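Local coordinates for D-alanyl transferase DltD (Enterococcus faecium TX0133A04, PDB 6PFX), which probably transfers D-alanine in lipoteichoic acid biosynthesis at the Gram-positive cell membrane, as a DltD-family member of the SGNH-hydrolase clan, at residues A[41-46]-A[91-96]; A[97-102]-A[359-364]; A[215-220]-A[353-358]; A[327-332]-A[371-376]. All blocks are in the same frame, centred on the assembly; numbering follows the deposited sequence.

Contact 1. Residues A[41-46]-A[91-96]; sequences PFFGSS and DAMKNK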
loop_
_atom_site.group_PDB
_atom_site.type_symbol
_atom_site.label_atom_id
_atom_site.label_comp_id
_atom_site.label_asym_id
_atom_site.label_seq_id
_atom_site.Cartn_x
_atom_site.Cartn_y
_atom_site.Cartn_z
ATOM N N PRO A 41 6.352 6.751 -6.280
ATOM C CA PRO A 41 5.586 6.387 -5.077
ATOM C C PRO A 41 5.576 4.877 -4.870
ATOM O O PRO A 41 5.398 4.107 -5.818
ATOM C CB PRO A 41 4.182 6.939 -5.362
ATOM C CG PRO A 41 4.082 6.917 -6.864
ATOM C CD PRO A 41 5.477 7.264 -7.359
ATOM N N PHE A 42 5.850 4.467 -3.626
ATOM C CA PHE A 42 5.730 3.085 -3.166
ATOM C C PHE A 42 4.597 3.060 -2.141
ATOM O O PHE A 42 4.726 3.623 -1.045
ATOM C CB PHE A 42 7.017 2.595 -2.505
ATOM C CG PHE A 42 8.094 2.127 -3.457
ATOM C CD1 PHE A 42 8.617 2.961 -4.436
ATOM C CD2 PHE A 42 8.614 0.843 -3.327
ATOM C CE1 PHE A 42 9.627 2.513 -5.288
ATOM C CE2 PHE A 42 9.622 0.399 -4.147
ATOM C CZ PHE A 42 10.141 1.232 -5.133
ATOM N N PHE A 43 3.485 2.438 -2.513
ATOM C CA PHE A 43 2.320 2.300 -1.654
ATOM C C PHE A 43 2.351 0.947 -0.963
ATOM O O PHE A 43 2.802 -0.055 -1.526
ATOM C CB PHE A 43 1.020 2.404 -2.460
ATOM C CG PHE A 43 0.784 3.758 -3.073
ATOM C CD1 PHE A 43 0.174 4.769 -2.346
ATOM C CD2 PHE A 43 1.167 4.021 -4.380
ATOM C CE1 PHE A 43 -0.035 6.015 -2.910
ATOM C CE2 PHE A 43 0.967 5.264 -4.935
ATOM C CZ PHE A 43 0.355 6.256 -4.206
ATOM N N GLY A 44 1.826 0.920 0.255
ATOM C CA GLY A 44 1.801 -0.314 1.006
ATOM C C GLY A 44 1.375 -0.103 2.440
ATOM O O GLY A 44 0.362 0.550 2.699
ATOM N N SER A 45 2.123 -0.666 3.382
ATOM C CA SER A 45 1.837 -0.463 4.802
ATOM C C SER A 45 3.139 -0.634 5.578
ATOM O O SER A 45 4.196 -0.236 5.082
ATOM C CB SER A 45 0.696 -1.357 5.285
ATOM O OG SER A 45 0.833 -2.688 4.854
ATOM N N SER A 46 3.092 -1.255 6.761
ATOM C CA SER A 46 4.231 -1.216 7.677
ATOM C C SER A 46 5.488 -1.880 7.125
ATOM O O SER A 46 6.584 -1.595 7.619
ATOM C CB SER A 46 3.855 -1.859 9.019
ATOM O OG SER A 46 3.312 -3.149 8.825
ATOM N N ASP A 91 -2.952 15.762 -10.481
ATOM C CA ASP A 91 -2.137 15.652 -11.679
ATOM C C ASP A 91 -0.679 15.338 -11.380
ATOM O O ASP A 91 0.058 14.987 -12.307
ATOM C CB ASP A 91 -2.180 16.953 -12.488
ATOM C CG ASP A 91 -3.472 17.126 -13.246
ATOM O OD1 ASP A 91 -4.258 16.157 -13.306
ATOM O OD2 ASP A 91 -3.702 18.230 -13.781
ATOM N N ALA A 92 -0.232 15.509 -10.132
ATOM C CA ALA A 92 1.148 15.174 -9.802
ATOM C C ALA A 92 1.431 13.708 -10.082
ATOM O O ALA A 92 2.583 13.331 -10.324
ATOM C CB ALA A 92 1.445 15.523 -8.344
ATOM N N MET A 93 0.398 12.870 -10.070
ATOM C CA MET A 93 0.570 11.451 -10.325
ATOM C C MET A 93 0.454 11.073 -11.791
ATOM O O MET A 93 0.700 9.915 -12.132
ATOM C CB MET A 93 -0.487 10.651 -9.552
ATOM C CG MET A 93 -0.256 10.640 -8.086
ATOM S SD MET A 93 0.989 9.414 -7.686
ATOM C CE MET A 93 0.124 7.868 -8.025
ATOM N N LYS A 94 0.082 11.994 -12.669
ATOM C CA LYS A 94 -0.197 11.605 -14.042
ATOM C C LYS A 94 1.021 10.929 -14.664
ATOM O O LYS A 94 2.144 11.441 -14.595
ATOM C CB LYS A 94 -0.591 12.841 -14.856
ATOM C CG LYS A 94 -1.006 12.517 -16.293
ATOM C CD LYS A 94 -1.383 13.753 -17.090
ATOM C CE LYS A 94 -1.782 13.374 -18.510
ATOM N NZ LYS A 94 -2.137 14.570 -19.318
ATOM N N ASN A 95 0.797 9.766 -15.266
ATOM C CA ASN A 95 1.775 9.051 -16.070
ATOM C C ASN A 95 2.941 8.484 -15.267
ATOM O O ASN A 95 3.864 7.929 -15.863
ATOM C CB ASN A 95 2.349 9.921 -17.203
ATOM C CG ASN A 95 1.309 10.322 -18.216
ATOM O OD1 ASN A 95 1.225 11.484 -18.609
ATOM N ND2 ASN A 95 0.530 9.356 -18.670
ATOM N N LYS A 96 2.939 8.590 -13.947
ATOM C CA LYS A 96 4.057 8.051 -13.191
ATOM C C LYS A 96 4.021 6.525 -13.110
ATOM O O LYS A 96 2.964 5.884 -13.139
ATOM C CB LYS A 96 4.072 8.637 -11.778
ATOM C CG LYS A 96 4.386 10.134 -11.745
ATOM C CD LYS A 96 4.573 10.658 -10.331
ATOM C CE LYS A 96 5.924 10.262 -9.752
ATOM N NZ LYS A 96 7.108 11.072 -10.175
#
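P41 and F43, both on one side of strand 39-43, meet M93 and K96 at the turn that leads into strand 97-101, part of the parallel sheet at the core of this SGNH-hydrolase-like fold. The packed part is apolar. M93, its chain bent at chi2 (-81°) and chi3 (-69°), brings its sulfur beside the proline ring, with SD 4.1 Å from P41 CG. Its terminal methyl goes on to the rim of F43, where M93 CE lies near the ring plane, 4.1 Å from F43 CE2. V98 of the next strand packs against P41, F43 and M93 alike. K96 completes this packing: the end of its chain is bent, which carries its last methylene, CE, across the edge of the proline ring, while NZ is held by the carbonyl oxygens of Y39 and L34. The loose side is the middle of the type II turn from M93 to K96, closed by K96 N to M93 O at 3.2 Å, which leaves K94 and N95 exposed to solvent. At the far end of 41-46, well removed from M93, the strand runs out into S46, whose OG bonds H348 NE2 in an arrangement consistent with a Ser-His-Asp triad completed by D345. Back at the turn, the lysine's closest approach to the strand is K96 CE to P41 CD, 3.9 Å.

Contact 2. Residues A[97-102]-A[359-364]; sequences KVVFII and QQIRPF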
loop_
_atom_site.group_PDB
_atom_site.type_symbol
_atom_site.label_atom_id
_atom_site.label_comp_id
_atom_site.label_asym_id
_atom_site.label_seq_id
_atom_site.Cartn_x
_atom_site.Cartn_y
_atom_site.Cartn_z
ATOM N N LYS A 97 5.207 5.946 -13.003
ATOM C CA LYS A 97 5.317 4.575 -12.532
ATOM C C LYS A 97 5.058 4.503 -11.032
ATOM O O LYS A 97 5.383 5.423 -10.273
ATOM C CB LYS A 97 6.697 4.017 -12.872
ATOM C CG LYS A 97 6.884 3.778 -14.372
ATOM C CD LYS A 97 8.234 3.153 -14.630
ATOM C CE LYS A 97 8.455 2.855 -16.086
ATOM N NZ LYS A 97 8.491 4.124 -16.852
ATOM N N VAL A 98 4.459 3.377 -10.619
ATOM C CA VAL A 98 4.000 3.137 -9.254
ATOM C C VAL A 98 4.371 1.719 -8.839
ATOM O O VAL A 98 4.260 0.780 -9.633
ATOM C CB VAL A 98 2.468 3.302 -9.160
ATOM C CG1 VAL A 98 1.974 3.034 -7.746
ATOM C CG2 VAL A 98 2.047 4.692 -9.650
ATOM N N VAL A 99 4.793 1.559 -7.590
ATOM C CA VAL A 99 4.949 0.250 -6.966
ATOM C C VAL A 99 3.937 0.188 -5.839
ATOM O O VAL A 99 3.847 1.116 -5.030
ATOM C CB VAL A 99 6.374 0.049 -6.427
ATOM C CG1 VAL A 99 6.559 -1.321 -5.759
ATOM C CG2 VAL A 99 7.369 0.159 -7.532
ATOM N N PHE A 100 3.167 -0.890 -5.796
ATOM C CA PHE A 100 2.094 -1.034 -4.819
ATOM C C PHE A 100 2.196 -2.419 -4.195
ATOM O O PHE A 100 2.060 -3.422 -4.898
ATOM C CB PHE A 100 0.728 -0.849 -5.499
ATOM C CG PHE A 100 -0.438 -0.689 -4.545
ATOM C CD1 PHE A 100 -0.887 -1.759 -3.812
ATOM C CD2 PHE A 100 -1.091 0.538 -4.393
ATOM C CE1 PHE A 100 -1.965 -1.617 -2.945
ATOM C CE2 PHE A 100 -2.164 0.681 -3.519
ATOM C CZ PHE A 100 -2.595 -0.393 -2.802
ATOM N N ILE A 101 2.364 -2.477 -2.876
ATOM C CA ILE A 101 2.434 -3.744 -2.149
ATOM C C ILE A 101 1.045 -4.047 -1.591
ATOM O O ILE A 101 0.535 -3.286 -0.762
ATOM C CB ILE A 101 3.462 -3.676 -1.009
ATOM C CG1 ILE A 101 4.781 -3.025 -1.431
ATOM C CG2 ILE A 101 3.708 -5.079 -0.460
ATOM C CD1 ILE A 101 5.503 -3.722 -2.482
ATOM N N ILE A 102 0.447 -5.154 -2.041
ATOM C CA ILE A 102 -0.890 -5.580 -1.623
ATOM C C ILE A 102 -0.734 -6.538 -0.442
ATOM O O ILE A 102 -0.247 -7.656 -0.619
ATOM C CB ILE A 102 -1.600 -6.323 -2.763
ATOM C CG1 ILE A 102 -1.679 -5.487 -4.035
ATOM C CG2 ILE A 102 -3.020 -6.748 -2.339
ATOM C CD1 ILE A 102 -2.226 -6.251 -5.234
ATOM N N GLN A 359 14.138 -7.773 -8.165
ATOM C CA GLN A 359 14.313 -8.368 -9.487
ATOM C C GLN A 359 13.215 -7.946 -10.451
ATOM O O GLN A 359 13.378 -8.080 -11.670
ATOM C CB GLN A 359 14.380 -9.886 -9.384
ATOM C CG GLN A 359 15.412 -10.387 -8.365
ATOM C CD GLN A 359 16.759 -9.690 -8.440
ATOM O OE1 GLN A 359 17.419 -9.704 -9.477
ATOM N NE2 GLN A 359 17.165 -9.051 -7.343
ATOM N N GLN A 360 12.082 -7.496 -9.937
ATOM C CA GLN A 360 11.033 -6.955 -10.783
ATOM C C GLN A 360 10.938 -5.445 -10.684
ATOM O O GLN A 360 10.621 -4.803 -11.684
ATOM C CB GLN A 360 9.699 -7.649 -10.484
ATOM C CG GLN A 360 9.809 -9.162 -10.808
ATOM C CD GLN A 360 8.528 -9.931 -10.605
ATOM O OE1 GLN A 360 7.469 -9.563 -11.128
ATOM N NE2 GLN A 360 8.616 -11.025 -9.850
ATOM N N ILE A 361 11.260 -4.856 -9.527
ATOM C CA ILE A 361 11.236 -3.399 -9.407
ATOM C C ILE A 361 12.291 -2.772 -10.309
ATOM O O ILE A 361 12.021 -1.797 -11.021
ATOM C CB ILE A 361 11.455 -2.958 -7.945
ATOM C CG1 ILE A 361 10.251 -3.311 -7.073
ATOM C CG2 ILE A 361 11.832 -1.459 -7.884
ATOM C CD1 ILE A 361 10.584 -3.286 -5.566
ATOM N N ARG A 362 13.519 -3.296 -10.257
ATOM C CA ARG A 362 14.635 -2.684 -10.967
ATOM C C ARG A 362 14.407 -2.630 -12.469
ATOM O O ARG A 362 14.482 -1.525 -13.038
ATOM C CB ARG A 362 15.949 -3.408 -10.616
ATOM C CG ARG A 362 17.221 -2.740 -11.171
ATOM C CD ARG A 362 18.432 -3.676 -11.107
ATOM N NE ARG A 362 18.168 -4.916 -11.830
ATOM C CZ ARG A 362 18.083 -5.017 -13.154
ATOM N NH1 ARG A 362 18.247 -3.947 -13.926
ATOM N NH2 ARG A 362 17.833 -6.196 -13.708
ATOM N N PRO A 363 14.108 -3.721 -13.174
ATOM C CA PRO A 363 13.928 -3.587 -14.628
ATOM C C PRO A 363 12.725 -2.731 -15.022
ATOM O O PRO A 363 12.751 -2.087 -16.080
ATOM C CB PRO A 363 13.805 -5.034 -15.107
ATOM C CG PRO A 363 13.283 -5.774 -13.904
ATOM C CD PRO A 363 13.946 -5.118 -12.724
ATOM N N PHE A 364 11.683 -2.686 -14.185
ATOM C CA PHE A 364 10.536 -1.811 -14.423
ATOM C C PHE A 364 10.953 -0.350 -14.368
ATOM O O PHE A 364 10.781 0.395 -15.336
ATOM C CB PHE A 364 9.465 -2.108 -13.364
ATOM C CG PHE A 364 8.237 -1.220 -13.413
ATOM C CD1 PHE A 364 7.580 -0.956 -14.601
ATOM C CD2 PHE A 364 7.719 -0.692 -12.239
ATOM C CE1 PHE A 364 6.424 -0.144 -14.625
ATOM C CE2 PHE A 364 6.573 0.074 -12.241
ATOM C CZ PHE A 364 5.928 0.373 -13.446
#
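K97 NZ forms a salt bridge with E367 just beyond helix 351-365, and the chain leading to it lies across F364. Its methylenes do the covering: K97 CD sits 4.0 Å from the centroid of the F364 ring, 20° off the normal, a CH-pi contact shifted toward the rim at CE1 and CZ. Further out, K97 CE comes 3.5 Å from the backbone F364 O. The ring is directed at the strand because F364 CG stands opposite its own N (chi1 176°), and its edge meets the next peptide, with F364 CE2 3.6 Å from V98 O, near the ring plane. Looser packing continues up the strand, where V99 CG1 and I361 CG1 are 4.4 Å apart. The helix is kinked here, around P363, and F364 N to Q360 O is a weak bond. Strand and helix run nearly antiparallel (169°), their axes 10.4 Å apart, as expected of a helix covering a parallel sheet: I361 also touches L290 of strand 288-293 and F42 of strand 39-43, the two strands that flank 97-101.

Contact 3. Residues A[215-220]-A[353-358]; sequences KQYQET and GWLAAD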
loop_
_atom_site.group_PDB
_atom_site.type_symbol
_atom_site.label_atom_id
_atom_site.label_comp_id
_atom_site.label_asym_id
_atom_site.label_seq_id
_atom_site.Cartn_x
_atom_site.Cartn_y
_atom_site.Cartn_z
ATOM N N LYS A 215 29.982 -3.245 -3.785
ATOM C CA LYS A 215 30.095 -2.078 -4.654
ATOM C C LYS A 215 29.313 -2.273 -5.946
ATOM O O LYS A 215 28.695 -1.332 -6.460
ATOM C CB LYS A 215 31.562 -1.825 -5.012
ATOM C CG LYS A 215 32.436 -1.280 -3.899
ATOM C CD LYS A 215 33.849 -1.008 -4.427
ATOM C CE LYS A 215 34.777 -0.456 -3.352
ATOM N NZ LYS A 215 36.154 -0.203 -3.879
ATOM N N GLN A 216 29.364 -3.477 -6.504
ATOM C CA GLN A 216 28.680 -3.800 -7.743
ATOM C C GLN A 216 27.488 -4.688 -7.435
ATOM O O GLN A 216 27.582 -5.618 -6.630
ATOM C CB GLN A 216 29.614 -4.537 -8.699
ATOM C CG GLN A 216 30.865 -3.758 -9.046
ATOM C CD GLN A 216 30.566 -2.505 -9.850
ATOM O OE1 GLN A 216 29.629 -2.468 -10.651
ATOM N NE2 GLN A 216 31.370 -1.467 -9.638
ATOM N N TYR A 217 26.372 -4.411 -8.090
ATOM C CA TYR A 217 25.180 -5.212 -7.874
ATOM C C TYR A 217 25.388 -6.596 -8.473
ATOM O O TYR A 217 25.759 -6.732 -9.642
ATOM C CB TYR A 217 23.996 -4.535 -8.545
ATOM C CG TYR A 217 22.669 -5.173 -8.255
ATOM C CD1 TYR A 217 22.247 -6.299 -8.951
ATOM C CD2 TYR A 217 21.836 -4.636 -7.296
ATOM C CE1 TYR A 217 21.028 -6.881 -8.681
ATOM C CE2 TYR A 217 20.613 -5.200 -7.030
ATOM C CZ TYR A 217 20.211 -6.311 -7.740
ATOM O OH TYR A 217 18.996 -6.902 -7.477
ATOM N N GLN A 218 25.145 -7.624 -7.671
ATOM C CA GLN A 218 25.285 -9.015 -8.101
ATOM C C GLN A 218 24.244 -9.774 -7.288
ATOM O O GLN A 218 24.368 -9.868 -6.064
ATOM C CB GLN A 218 26.707 -9.508 -7.843
ATOM C CG GLN A 218 27.214 -10.515 -8.870
ATOM C CD GLN A 218 26.401 -11.801 -8.887
ATOM O OE1 GLN A 218 25.934 -12.260 -7.848
ATOM N NE2 GLN A 218 26.227 -12.388 -10.074
ATOM N N GLU A 219 23.188 -10.257 -7.952
ATOM C CA GLU A 219 22.043 -10.791 -7.218
ATOM C C GLU A 219 22.437 -11.931 -6.285
ATOM O O GLU A 219 21.880 -12.045 -5.191
ATOM C CB GLU A 219 20.921 -11.207 -8.170
ATOM C CG GLU A 219 19.650 -11.582 -7.468
ATOM C CD GLU A 219 19.696 -13.006 -6.932
ATOM O OE1 GLU A 219 20.588 -13.768 -7.377
ATOM O OE2 GLU A 219 18.865 -13.360 -6.056
ATOM N N THR A 220 23.375 -12.796 -6.696
ATOM C CA THR A 220 23.685 -13.957 -5.863
ATOM C C THR A 220 24.524 -13.560 -4.655
ATOM O O THR A 220 24.309 -14.084 -3.557
ATOM C CB THR A 220 24.398 -15.037 -6.673
ATOM O OG1 THR A 220 23.548 -15.470 -7.738
ATOM C CG2 THR A 220 24.743 -16.263 -5.813
ATOM N N GLY A 353 12.891 -11.357 0.631
ATOM C CA GLY A 353 11.683 -10.940 -0.055
ATOM C C GLY A 353 11.861 -9.616 -0.766
ATOM O O GLY A 353 11.503 -9.475 -1.940
ATOM N N TRP A 354 12.428 -8.628 -0.066
ATOM C CA TRP A 354 12.771 -7.369 -0.719
ATOM C C TRP A 354 13.788 -7.582 -1.836
ATOM O O TRP A 354 13.726 -6.914 -2.870
ATOM C CB TRP A 354 13.273 -6.337 0.295
ATOM C CG TRP A 354 12.177 -5.647 1.053
ATOM C CD1 TRP A 354 12.020 -5.595 2.415
ATOM C CD2 TRP A 354 11.086 -4.892 0.498
ATOM N NE1 TRP A 354 10.905 -4.855 2.733
ATOM C CE2 TRP A 354 10.313 -4.416 1.577
ATOM C CE3 TRP A 354 10.695 -4.563 -0.808
ATOM C CZ2 TRP A 354 9.170 -3.640 1.390
ATOM C CZ3 TRP A 354 9.562 -3.792 -0.989
ATOM C CH2 TRP A 354 8.815 -3.339 0.104
ATOM N N LEU A 355 14.743 -8.491 -1.653
ATOM C CA LEU A 355 15.666 -8.746 -2.750
ATOM C C LEU A 355 14.932 -9.341 -3.945
ATOM O O LEU A 355 15.179 -8.935 -5.088
ATOM C CB LEU A 355 16.803 -9.654 -2.307
ATOM C CG LEU A 355 17.795 -10.028 -3.402
ATOM C CD1 LEU A 355 18.525 -8.792 -3.896
ATOM C CD2 LEU A 355 18.794 -11.087 -2.945
ATOM N N ALA A 356 13.994 -10.266 -3.698
ATOM C CA ALA A 356 13.234 -10.847 -4.802
ATOM C C ALA A 356 12.410 -9.777 -5.496
ATOM O O ALA A 356 12.279 -9.768 -6.726
ATOM C CB ALA A 356 12.293 -11.940 -4.291
ATOM N N ALA A 357 11.823 -8.879 -4.711
ATOM C CA ALA A 357 11.043 -7.794 -5.283
ATOM C C ALA A 357 11.910 -6.938 -6.188
ATOM O O ALA A 357 11.457 -6.488 -7.249
ATOM C CB ALA A 357 10.403 -6.987 -4.154
ATOM N N ASP A 358 13.170 -6.723 -5.795
ATOM C CA ASP A 358 14.047 -5.890 -6.596
ATOM C C ASP A 358 14.238 -6.450 -7.998
ATOM O O ASP A 358 14.528 -5.688 -8.925
ATOM C CB ASP A 358 15.408 -5.696 -5.933
ATOM C CG ASP A 358 16.214 -4.599 -6.614
ATOM O OD1 ASP A 358 15.666 -3.486 -6.734
ATOM O OD2 ASP A 358 17.357 -4.853 -7.073
#
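Y217 reaches helix 351-365 at D358, and its side chain can be followed outward from a CB already pointing at the helix. With chi1 at -173° the ring extends straight away from N and toward the helix. Along the way the ring packs on L222, on R65 and edge-to-face against Y63. Near its end, CE2 and CZ of Y217 each lie 3.3 Å from D358 OD2, with ring and carboxylate planes 52° apart. At the tip, Y217 OH gives D358 OD2 a weak hydrogen bond of 2.7 Å, is also bonded to Q359 NE2, and touches L355 CD1 at 4.1 Å. The other branch of that leucine, L355 CD2, rests 3.9 Å from E219 OE2 at the start of helix 219-233. Because D358 OD1 forms a salt bridge with R65, the carboxylate is shared between a cation and a phenol. That pairing would be expected to keep D358 ionised, leaving the tyrosine hydroxyl as a neutral donor whose weak bond, together with the one from Q359, helps tie the approach to helix 219-233 to helix 351-365.

Contact 4. Residues A[327-332]-A[371-376]; sequences FNRIAD and TASKYH. With GOL (glycerol), chain C.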
loop_
_atom_site.group_PDB
_atom_site.type_symbol
_atom_site.label_atom_id
_atom_site.label_comp_id
_atom_site.label_asym_id
_atom_site.label_seq_id
_atom_site.Cartn_x
_atom_site.Cartn_y
_atom_site.Cartn_z
ATOM N N PHE A 327 -4.314 -4.560 -15.624
ATOM C CA PHE A 327 -3.145 -4.484 -14.753
ATOM C C PHE A 327 -2.482 -5.854 -14.778
ATOM O O PHE A 327 -2.924 -6.778 -14.096
ATOM C CB PHE A 327 -3.575 -4.107 -13.344
ATOM C CG PHE A 327 -4.217 -2.740 -13.226
ATOM C CD1 PHE A 327 -3.435 -1.610 -13.036
ATOM C CD2 PHE A 327 -5.589 -2.596 -13.253
ATOM C CE1 PHE A 327 -4.001 -0.375 -12.889
ATOM C CE2 PHE A 327 -6.162 -1.369 -13.096
ATOM C CZ PHE A 327 -5.362 -0.242 -12.923
ATOM N N ASN A 328 -1.429 -5.999 -15.585
ATOM C CA ASN A 328 -0.844 -7.311 -15.822
ATOM C C ASN A 328 0.588 -7.420 -15.315
ATOM O O ASN A 328 1.248 -8.437 -15.568
ATOM C CB ASN A 328 -0.867 -7.662 -17.315
ATOM C CG ASN A 328 -2.260 -7.747 -17.875
ATOM O OD1 ASN A 328 -2.590 -7.101 -18.873
ATOM N ND2 ASN A 328 -3.086 -8.555 -17.251
ATOM N N ARG A 329 1.071 -6.416 -14.593
ATOM C CA ARG A 329 2.443 -6.387 -14.084
ATOM C C ARG A 329 2.370 -6.646 -12.583
ATOM O O ARG A 329 2.115 -5.732 -11.791
ATOM C CB ARG A 329 3.105 -5.051 -14.388
ATOM C CG ARG A 329 4.587 -5.000 -14.056
ATOM C CD ARG A 329 5.164 -3.617 -14.291
ATOM N NE ARG A 329 5.160 -3.171 -15.677
ATOM C CZ ARG A 329 4.243 -2.356 -16.194
ATOM N NH1 ARG A 329 3.227 -1.936 -15.455
ATOM N NH2 ARG A 329 4.330 -1.981 -17.461
ATOM N N ILE A 330 2.587 -7.901 -12.208
ATOM C CA ILE A 330 2.298 -8.390 -10.868
ATOM C C ILE A 330 3.426 -9.328 -10.478
ATOM O O ILE A 330 3.725 -10.282 -11.204
ATOM C CB ILE A 330 0.959 -9.151 -10.806
ATOM C CG1 ILE A 330 -0.204 -8.286 -11.287
ATOM C CG2 ILE A 330 0.692 -9.646 -9.371
ATOM C CD1 ILE A 330 -1.495 -9.037 -11.458
ATOM N N ALA A 331 4.038 -9.059 -9.340
ATOM C CA ALA A 331 5.010 -9.959 -8.726
ATOM C C ALA A 331 4.271 -10.696 -7.620
ATOM O O ALA A 331 4.127 -10.184 -6.508
ATOM C CB ALA A 331 6.185 -9.176 -8.157
ATOM N N ASP A 332 3.819 -11.902 -7.918
ATOM C CA ASP A 332 3.051 -12.713 -6.978
ATOM C C ASP A 332 4.024 -13.654 -6.283
ATOM O O ASP A 332 4.531 -14.597 -6.900
ATOM C CB ASP A 332 1.978 -13.488 -7.739
ATOM C CG ASP A 332 1.200 -14.452 -6.860
ATOM O OD1 ASP A 332 1.453 -14.531 -5.641
ATOM O OD2 ASP A 332 0.313 -15.137 -7.404
ATOM N N THR A 371 6.590 -2.386 -21.183
ATOM C CA THR A 371 5.311 -2.824 -21.719
ATOM C C THR A 371 4.278 -1.739 -21.448
ATOM O O THR A 371 4.396 -0.969 -20.487
ATOM C CB THR A 371 4.822 -4.139 -21.115
ATOM O OG1 THR A 371 4.645 -3.957 -19.711
ATOM C CG2 THR A 371 5.809 -5.268 -21.371
ATOM N N ALA A 372 3.262 -1.691 -22.303
ATOM C CA ALA A 372 2.214 -0.688 -22.234
ATOM C C ALA A 372 0.929 -1.307 -21.712
ATOM O O ALA A 372 0.454 -2.313 -22.246
ATOM C CB ALA A 372 1.948 -0.100 -23.622
ATOM N N SER A 373 0.360 -0.690 -20.692
ATOM C CA SER A 373 -0.897 -1.147 -20.128
ATOM C C SER A 373 -2.027 -0.293 -20.684
ATOM O O SER A 373 -1.895 0.929 -20.802
ATOM C CB SER A 373 -0.877 -1.017 -18.606
ATOM O OG SER A 373 0.158 -1.780 -18.014
ATOM N N LYS A 374 -3.130 -0.942 -21.034
ATOM C CA LYS A 374 -4.352 -0.261 -21.439
ATOM C C LYS A 374 -5.478 -0.801 -20.576
ATOM O O LYS A 374 -5.686 -2.020 -20.503
ATOM C CB LYS A 374 -4.655 -0.488 -22.917
ATOM C CG LYS A 374 -3.616 0.086 -23.858
ATOM C CD LYS A 374 -3.504 1.592 -23.727
ATOM C CE LYS A 374 -2.397 2.124 -24.616
ATOM N NZ LYS A 374 -2.296 3.604 -24.489
ATOM N N TYR A 375 -6.182 0.094 -19.906
ATOM C CA TYR A 375 -7.096 -0.305 -18.853
ATOM C C TYR A 375 -8.537 -0.329 -19.326
ATOM O O TYR A 375 -8.962 0.500 -20.141
ATOM C CB TYR A 375 -6.947 0.606 -17.636
ATOM C CG TYR A 375 -5.536 0.604 -17.094
ATOM C CD1 TYR A 375 -4.966 -0.581 -16.654
ATOM C CD2 TYR A 375 -4.772 1.769 -17.024
ATOM C CE1 TYR A 375 -3.680 -0.619 -16.159
ATOM C CE2 TYR A 375 -3.482 1.743 -16.525
ATOM C CZ TYR A 375 -2.942 0.546 -16.101
ATOM O OH TYR A 375 -1.682 0.493 -15.590
ATOM N N HIS A 376 -9.280 -1.294 -18.790
ATOM C CA HIS A 376 -10.717 -1.436 -19.015
ATOM C C HIS A 376 -11.350 -1.593 -17.641
ATOM O O HIS A 376 -11.517 -2.718 -17.162
ATOM C CB HIS A 376 -10.993 -2.619 -19.913
ATOM C CG HIS A 376 -10.500 -2.414 -21.305
ATOM N ND1 HIS A 376 -9.291 -2.904 -21.749
ATOM C CD2 HIS A 376 -11.025 -1.712 -22.336
ATOM C CE1 HIS A 376 -9.106 -2.534 -23.004
ATOM N NE2 HIS A 376 -10.143 -1.809 -23.382
HETATM C C1 GOL C . 10.146 -4.823 -16.854
HETATM O O1 GOL C . 10.711 -5.843 -17.656
HETATM C C2 GOL C . 8.639 -4.932 -16.834
HETATM O O2 GOL C . 8.117 -4.147 -15.765
HETATM C C3 GOL C . 8.023 -4.521 -18.146
HETATM O O3 GOL C . 6.599 -4.505 -18.042
HETATM O O HOH W 1 0.259 -4.092 -17.126
HETATM O O HOH W 2 7.118 -0.903 -18.492
#
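F327 and S373 bring the two backbones nearest, with 6.7 Å between their CA atoms; both segments are largely extended, but N328 breaks the run before strand 330-332, and the partner segment is irregular loop throughout. N328 N donates to a water that in turn donates to S373 OG, a hydroxyl also bonded to E288. On one side of this bridge the rings of F327 and Y375 form an offset stack, centroids 4.1 Å apart and planes at 26°, with Y375 CE1 over the phenylalanine face. On the other, R329 bends at chi3 (-65°) and meets a glycerol, probably from the crystallisation liquor, near the guanidinium plane: R329 NE donates to glycerol O3 at 3.1 Å (152°). The same O3 is 2.6 Å from T371 OG1, a hydrogen bond either could donate. R329 NH1 bonds V289 O, and NH2 forms a salt bridge with E288. F327 is wedged between helices 308-323 and 271-284, while Y375 rests on A283 and bonds N287 O just ahead of strand 288-293.

Contacts 1, 2 and 4 all reach the same parallel sheet. Contacts 1 and 2 meet directly on neighbouring strands, where F43 N to V99 O (2.9 Å) and F43 O to I101 N (2.8 Å) are probable hydrogen bonds. Helix 351-365 carries both contact 2 and contact 3, whose centres are 13 Å apart; Q359 NE2 to Y217 OH, 2.8 Å, joins them. Contact 4, centred 11 Å from contact 2, abuts it where F364 CE1 lies 3.4 Å from R329 NE, and the glycerol is shared, its nearest atom about 3 Å from the F364 side chain. S46 of the probable triad lies in 41-46, at the end away from the packing with 91-96.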